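PDB 6NKL: ribonuclease VapC, which probably acts as the magnesium-dependent RNase toxin of a toxin-antitoxin pair, a member of the PINc/VapC family. Local coordinates for residues B[83-95]-B[117-129]. Numbering follows the deposited sequence.
Sequences KWANTLKKQGRPI and NVKEFQRITDLQW
Trp84, Ile95, Ile124 and Arg123 carry a mixed apolar and polar contact that joins the C-terminal end of helix 75-89 and the loop after it to the 3-10 segment 119-123 and the turn leading into strand 128-131, outermost within the chain. The evidence for apolar packing is strongest at the Trp84 indole. Ile124 CG2 lies 3.6 Å from the centroid of its five-membered ring and 12° off the normal, a CH-pi contact, while Lys83 CD lies over the opposite face, toward the rim. Ile124 reaches both ways because its branches diverge: CG2 is anti to the backbone N and meets Trp84, whereas CG1, beside the backbone N, leads to CD1, which sits 3.7 Å from Ile95 CD1. Beyond the indole, a water bridges the segments, accepting from Trp84 NE1 (3.0 Å) and donating to Asp126 OD1. Lys83 NZ stands 4.1 Å from Asp126 OD1, beyond a salt bridge, where the opposite charges probably still attract one another at longer range.

At the other end, Arg123 runs extended from CG to NE past Gln91. Its NH1 donates to Gln91 OE1 at 2.7 Å with an N-H...O angle of 153°; the oxygen lies near the guanidinium plane, yet the donor is tilted 35° from the amide carbonyl plane. Pro94 CB lies over one guanidinium face, toward its NE side, 3.2 Å from Arg123 NE, and a second water links Gln91 NE2 to Arg123 O. Helix 97-109 backs the apolar part, with Leu88 on Leu100 and Ile124 on Ala103. The side chain of Ile95 is about 4 Å from that of Asp99, and that of Phe121 about 4 Å from that of Asp6, both predicted magnesium ligands, placing this packing beside the probable metal site of a PIN-domain alpha/beta fold with a parallel central sheet.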
loop_
_atom_site.group_PDB
_atom_site.type_symbol
_atom_site.label_atom_id
_atom_site.label_comp_id
_atom_site.label_asym_id
_atom_site.label_seq_id
_atom_site.Cartn_x
_atom_site.Cartn_y
_atom_site.Cartn_z
ATOM N N LYS B 83 -10.639 7.791 1.606
ATOM C CA LYS B 83 -12.085 7.785 1.800
ATOM C C LYS B 83 -12.522 6.522 2.511
ATOM O O LYS B 83 -13.259 6.572 3.499
ATOM C CB LYS B 83 -12.806 7.896 0.455
ATOM C CG LYS B 83 -14.317 8.022 0.577
ATOM C CD LYS B 83 -15.046 7.506 -0.676
ATOM C CE LYS B 83 -14.440 8.113 -1.943
ATOM N NZ LYS B 83 -15.016 7.543 -3.214
ATOM N N TRP B 84 -12.065 5.367 2.021
ATOM C CA TRP B 84 -12.617 4.112 2.497
ATOM C C TRP B 84 -11.994 3.694 3.816
ATOM O O TRP B 84 -12.683 3.119 4.661
ATOM C CB TRP B 84 -12.455 3.026 1.410
ATOM C CG TRP B 84 -13.488 3.230 0.355
ATOM C CD1 TRP B 84 -13.307 3.688 -0.917
ATOM C CD2 TRP B 84 -14.888 3.036 0.516
ATOM N NE1 TRP B 84 -14.515 3.775 -1.565
ATOM C CE2 TRP B 84 -15.506 3.390 -0.700
ATOM C CE3 TRP B 84 -15.679 2.604 1.575
ATOM C CZ2 TRP B 84 -16.892 3.318 -0.891
ATOM C CZ3 TRP B 84 -17.061 2.526 1.391
ATOM C CH2 TRP B 84 -17.655 2.892 0.169
ATOM N N ALA B 85 -10.722 4.003 4.036
ATOM C CA ALA B 85 -10.154 3.819 5.371
ATOM C C ALA B 85 -10.948 4.589 6.424
ATOM O O ALA B 85 -11.153 4.108 7.542
ATOM C CB ALA B 85 -8.702 4.284 5.406
ATOM N N ASN B 86 -11.387 5.793 6.094
ATOM C CA ASN B 86 -12.167 6.572 7.060
ATOM C C ASN B 86 -13.523 5.920 7.307
ATOM O O ASN B 86 -13.891 5.629 8.452
ATOM C CB ASN B 86 -12.333 7.991 6.547
ATOM C CG ASN B 86 -13.206 8.827 7.442
ATOM O OD1 ASN B 86 -14.270 9.319 7.032
ATOM N ND2 ASN B 86 -12.765 9.000 8.671
ATOM N N THR B 87 -14.263 5.633 6.229
ATOM C CA THR B 87 -15.549 4.953 6.364
ATOM C C THR B 87 -15.402 3.638 7.115
ATOM O O THR B 87 -16.180 3.349 8.030
ATOM C CB THR B 87 -16.170 4.725 4.985
ATOM O OG1 THR B 87 -16.493 5.983 4.371
ATOM C CG2 THR B 87 -17.430 3.910 5.087
ATOM N N LEU B 88 -14.391 2.843 6.782
ATOM C CA LEU B 88 -14.290 1.524 7.380
ATOM C C LEU B 88 -13.813 1.554 8.822
ATOM O O LEU B 88 -13.872 0.518 9.493
ATOM C CB LEU B 88 -13.360 0.645 6.535
ATOM C CG LEU B 88 -13.855 0.311 5.121
ATOM C CD1 LEU B 88 -12.782 -0.377 4.298
ATOM C CD2 LEU B 88 -15.066 -0.573 5.163
ATOM N N LYS B 89 -13.353 2.706 9.315
ATOM C CA LYS B 89 -12.893 2.795 10.696
ATOM C C LYS B 89 -14.039 2.579 11.667
ATOM O O LYS B 89 -13.849 2.000 12.739
ATOM C CB LYS B 89 -12.249 4.159 10.939
ATOM N N LYS B 90 -15.229 3.037 11.308
ATOM C CA LYS B 90 -16.403 2.865 12.152
ATOM C C LYS B 90 -16.877 1.421 12.221
ATOM O O LYS B 90 -17.535 1.049 13.201
ATOM C CB LYS B 90 -17.525 3.757 11.614
ATOM N N GLN B 91 -16.530 0.593 11.233
ATOM C CA GLN B 91 -17.146 -0.715 11.058
ATOM C C GLN B 91 -16.320 -1.837 11.656
ATOM O O GLN B 91 -16.616 -3.014 11.413
ATOM C CB GLN B 91 -17.388 -0.980 9.579
ATOM C CG GLN B 91 -18.334 -0.007 8.912
ATOM C CD GLN B 91 -18.483 -0.290 7.414
ATOM O OE1 GLN B 91 -18.195 -1.398 6.937
ATOM N NE2 GLN B 91 -18.946 0.703 6.671
ATOM N N GLY B 92 -15.281 -1.504 12.414
ATOM C CA GLY B 92 -14.508 -2.513 13.121
ATOM C C GLY B 92 -13.502 -3.298 12.294
ATOM O O GLY B 92 -13.438 -4.527 12.412
ATOM N N ARG B 93 -12.693 -2.609 11.487
ATOM C CA ARG B 93 -11.722 -3.213 10.575
ATOM C C ARG B 93 -12.269 -4.479 9.900
ATOM O O ARG B 93 -11.701 -5.561 10.053
ATOM C CB ARG B 93 -10.400 -3.506 11.282
ATOM C CG ARG B 93 -10.499 -3.908 12.742
ATOM C CD ARG B 93 -9.108 -4.072 13.356
ATOM N NE ARG B 93 -8.683 -2.950 14.200
ATOM N N PRO B 94 -13.374 -4.367 9.157
ATOM C CA PRO B 94 -13.882 -5.548 8.431
ATOM C C PRO B 94 -13.029 -5.975 7.246
ATOM O O PRO B 94 -13.277 -7.064 6.723
ATOM C CB PRO B 94 -15.271 -5.105 7.959
ATOM C CG PRO B 94 -15.170 -3.625 7.855
ATOM C CD PRO B 94 -14.263 -3.206 9.005
ATOM N N ILE B 95 -12.057 -5.170 6.800
ATOM C CA ILE B 95 -11.246 -5.494 5.627
ATOM C C ILE B 95 -9.772 -5.402 5.999
ATOM O O ILE B 95 -9.339 -4.396 6.565
ATOM C CB ILE B 95 -11.582 -4.554 4.456
ATOM C CG1 ILE B 95 -13.062 -4.719 4.121
ATOM C CG2 ILE B 95 -10.701 -4.868 3.257
ATOM C CD1 ILE B 95 -13.558 -3.870 2.990
ATOM N N ASN B 117 -13.808 -15.591 -2.011
ATOM C CA ASN B 117 -14.186 -15.677 -0.608
ATOM C C ASN B 117 -13.706 -14.462 0.197
ATOM O O ASN B 117 -13.112 -14.585 1.272
ATOM C CB ASN B 117 -13.652 -16.986 -0.026
ATOM C CG ASN B 117 -14.432 -17.452 1.179
ATOM O OD1 ASN B 117 -15.511 -16.927 1.487
ATOM N ND2 ASN B 117 -13.890 -18.452 1.874
ATOM N N VAL B 118 -13.977 -13.271 -0.328
ATOM C CA VAL B 118 -13.799 -12.034 0.427
ATOM C C VAL B 118 -15.101 -11.251 0.326
ATOM O O VAL B 118 -15.186 -10.247 -0.385
ATOM C CB VAL B 118 -12.602 -11.214 -0.092
ATOM C CG1 VAL B 118 -12.493 -9.928 0.632
ATOM C CG2 VAL B 118 -11.301 -12.003 0.075
ATOM N N LYS B 119 -16.137 -11.716 1.013
ATOM C CA LYS B 119 -17.420 -11.025 0.967
ATOM C C LYS B 119 -17.334 -9.621 1.565
ATOM O O LYS B 119 -18.160 -8.764 1.224
ATOM C CB LYS B 119 -18.478 -11.874 1.693
ATOM C CG LYS B 119 -19.369 -12.706 0.765
ATOM N N GLU B 120 -16.340 -9.375 2.427
ATOM C CA GLU B 120 -16.109 -8.049 2.989
ATOM C C GLU B 120 -16.144 -6.957 1.941
ATOM O O GLU B 120 -16.526 -5.817 2.239
ATOM C CB GLU B 120 -14.742 -7.959 3.661
ATOM C CG GLU B 120 -14.447 -8.920 4.708
ATOM C CD GLU B 120 -13.827 -10.128 4.134
ATOM O OE1 GLU B 120 -14.595 -10.888 3.529
ATOM O OE2 GLU B 120 -12.587 -10.279 4.252
ATOM N N PHE B 121 -15.637 -7.249 0.735
ATOM C CA PHE B 121 -15.520 -6.209 -0.286
ATOM C C PHE B 121 -16.851 -5.562 -0.611
ATOM O O PHE B 121 -16.871 -4.464 -1.186
ATOM C CB PHE B 121 -14.901 -6.780 -1.576
ATOM C CG PHE B 121 -13.385 -6.938 -1.528
ATOM C CD1 PHE B 121 -12.572 -5.991 -0.894
ATOM C CD2 PHE B 121 -12.786 -8.020 -2.134
ATOM C CE1 PHE B 121 -11.184 -6.147 -0.872
ATOM C CE2 PHE B 121 -11.414 -8.172 -2.128
ATOM C CZ PHE B 121 -10.614 -7.233 -1.497
ATOM N N GLN B 122 -17.972 -6.191 -0.252
ATOM C CA GLN B 122 -19.261 -5.546 -0.508
ATOM C C GLN B 122 -19.420 -4.246 0.270
ATOM O O GLN B 122 -20.249 -3.417 -0.117
ATOM C CB GLN B 122 -20.424 -6.486 -0.165
ATOM C CG GLN B 122 -20.541 -6.816 1.297
ATOM C CD GLN B 122 -21.479 -7.981 1.594
ATOM O OE1 GLN B 122 -22.040 -8.603 0.685
ATOM N NE2 GLN B 122 -21.638 -8.290 2.882
ATOM N N ARG B 123 -18.640 -4.038 1.344
ATOM C CA ARG B 123 -18.710 -2.779 2.101
ATOM C C ARG B 123 -18.117 -1.604 1.328
ATOM O O ARG B 123 -18.392 -0.438 1.655
ATOM C CB ARG B 123 -17.973 -2.921 3.434
ATOM C CG ARG B 123 -18.443 -4.108 4.260
ATOM C CD ARG B 123 -17.528 -4.372 5.420
ATOM N NE ARG B 123 -18.071 -5.360 6.353
ATOM C CZ ARG B 123 -18.701 -5.057 7.497
ATOM N NH1 ARG B 123 -18.859 -3.798 7.862
ATOM N NH2 ARG B 123 -19.145 -6.021 8.298
ATOM N N ILE B 124 -17.300 -1.882 0.316
ATOM C CA ILE B 124 -16.766 -0.839 -0.547
ATOM C C ILE B 124 -17.739 -0.744 -1.720
ATOM O O ILE B 124 -17.607 -1.414 -2.753
ATOM C CB ILE B 124 -15.342 -1.141 -0.981
ATOM C CG1 ILE B 124 -14.475 -1.439 0.242
ATOM C CG2 ILE B 124 -14.777 0.020 -1.705
ATOM C CD1 ILE B 124 -13.115 -1.970 -0.136
ATOM N N THR B 125 -18.726 0.125 -1.563
ATOM C CA THR B 125 -19.926 0.038 -2.384
ATOM C C THR B 125 -19.703 0.454 -3.823
ATOM O O THR B 125 -20.520 0.089 -4.676
ATOM C CB THR B 125 -21.011 0.896 -1.752
ATOM O OG1 THR B 125 -20.541 2.243 -1.653
ATOM C CG2 THR B 125 -21.327 0.391 -0.342
ATOM N N ASP B 126 -18.633 1.194 -4.131
ATOM C CA ASP B 126 -18.327 1.526 -5.521
ATOM C C ASP B 126 -17.282 0.606 -6.160
ATOM O O ASP B 126 -16.853 0.853 -7.297
ATOM C CB ASP B 126 -17.903 2.993 -5.644
ATOM C CG ASP B 126 -16.592 3.307 -4.979
ATOM O OD1 ASP B 126 -15.905 4.245 -5.478
ATOM O OD2 ASP B 126 -16.259 2.660 -3.961
ATOM N N LEU B 127 -16.898 -0.468 -5.482
ATOM C CA LEU B 127 -15.960 -1.428 -6.042
ATOM C C LEU B 127 -16.692 -2.369 -6.976
ATOM O O LEU B 127 -17.699 -2.966 -6.595
ATOM C CB LEU B 127 -15.290 -2.221 -4.921
ATOM C CG LEU B 127 -14.382 -3.357 -5.353
ATOM C CD1 LEU B 127 -13.253 -2.796 -6.159
ATOM C CD2 LEU B 127 -13.870 -4.070 -4.129
ATOM N N GLN B 128 -16.171 -2.527 -8.180
ATOM C CA GLN B 128 -16.638 -3.573 -9.080
ATOM C C GLN B 128 -15.809 -4.834 -8.829
ATOM O O GLN B 128 -14.581 -4.811 -8.951
ATOM C CB GLN B 128 -16.511 -3.106 -10.528
ATOM C CG GLN B 128 -17.262 -1.794 -10.818
ATOM C CD GLN B 128 -17.218 -1.450 -12.284
ATOM O OE1 GLN B 128 -17.711 -2.206 -13.121
ATOM N NE2 GLN B 128 -16.615 -0.310 -12.610
ATOM N N TRP B 129 -16.466 -5.926 -8.453
ATOM C CA TRP B 129 -15.733 -7.152 -8.221
ATOM C C TRP B 129 -16.604 -8.366 -8.507
ATOM O O TRP B 129 -17.836 -8.287 -8.624
ATOM C CB TRP B 129 -15.184 -7.208 -6.796
ATOM C CG TRP B 129 -16.261 -7.187 -5.796
ATOM C CD1 TRP B 129 -17.004 -6.119 -5.422
ATOM C CD2 TRP B 129 -16.746 -8.302 -5.059
ATOM N NE1 TRP B 129 -17.918 -6.494 -4.476
ATOM C CE2 TRP B 129 -17.777 -7.830 -4.227
ATOM C CE3 TRP B 129 -16.386 -9.651 -4.997
ATOM C CZ2 TRP B 129 -18.476 -8.667 -3.356
ATOM C CZ3 TRP B 129 -17.077 -10.485 -4.140
ATOM C CH2 TRP B 129 -18.108 -9.987 -3.323
HETATM O O HOH W 1 -13.989 5.474 -3.992
HETATM O O HOH W 2 -19.685 0.386 3.932
#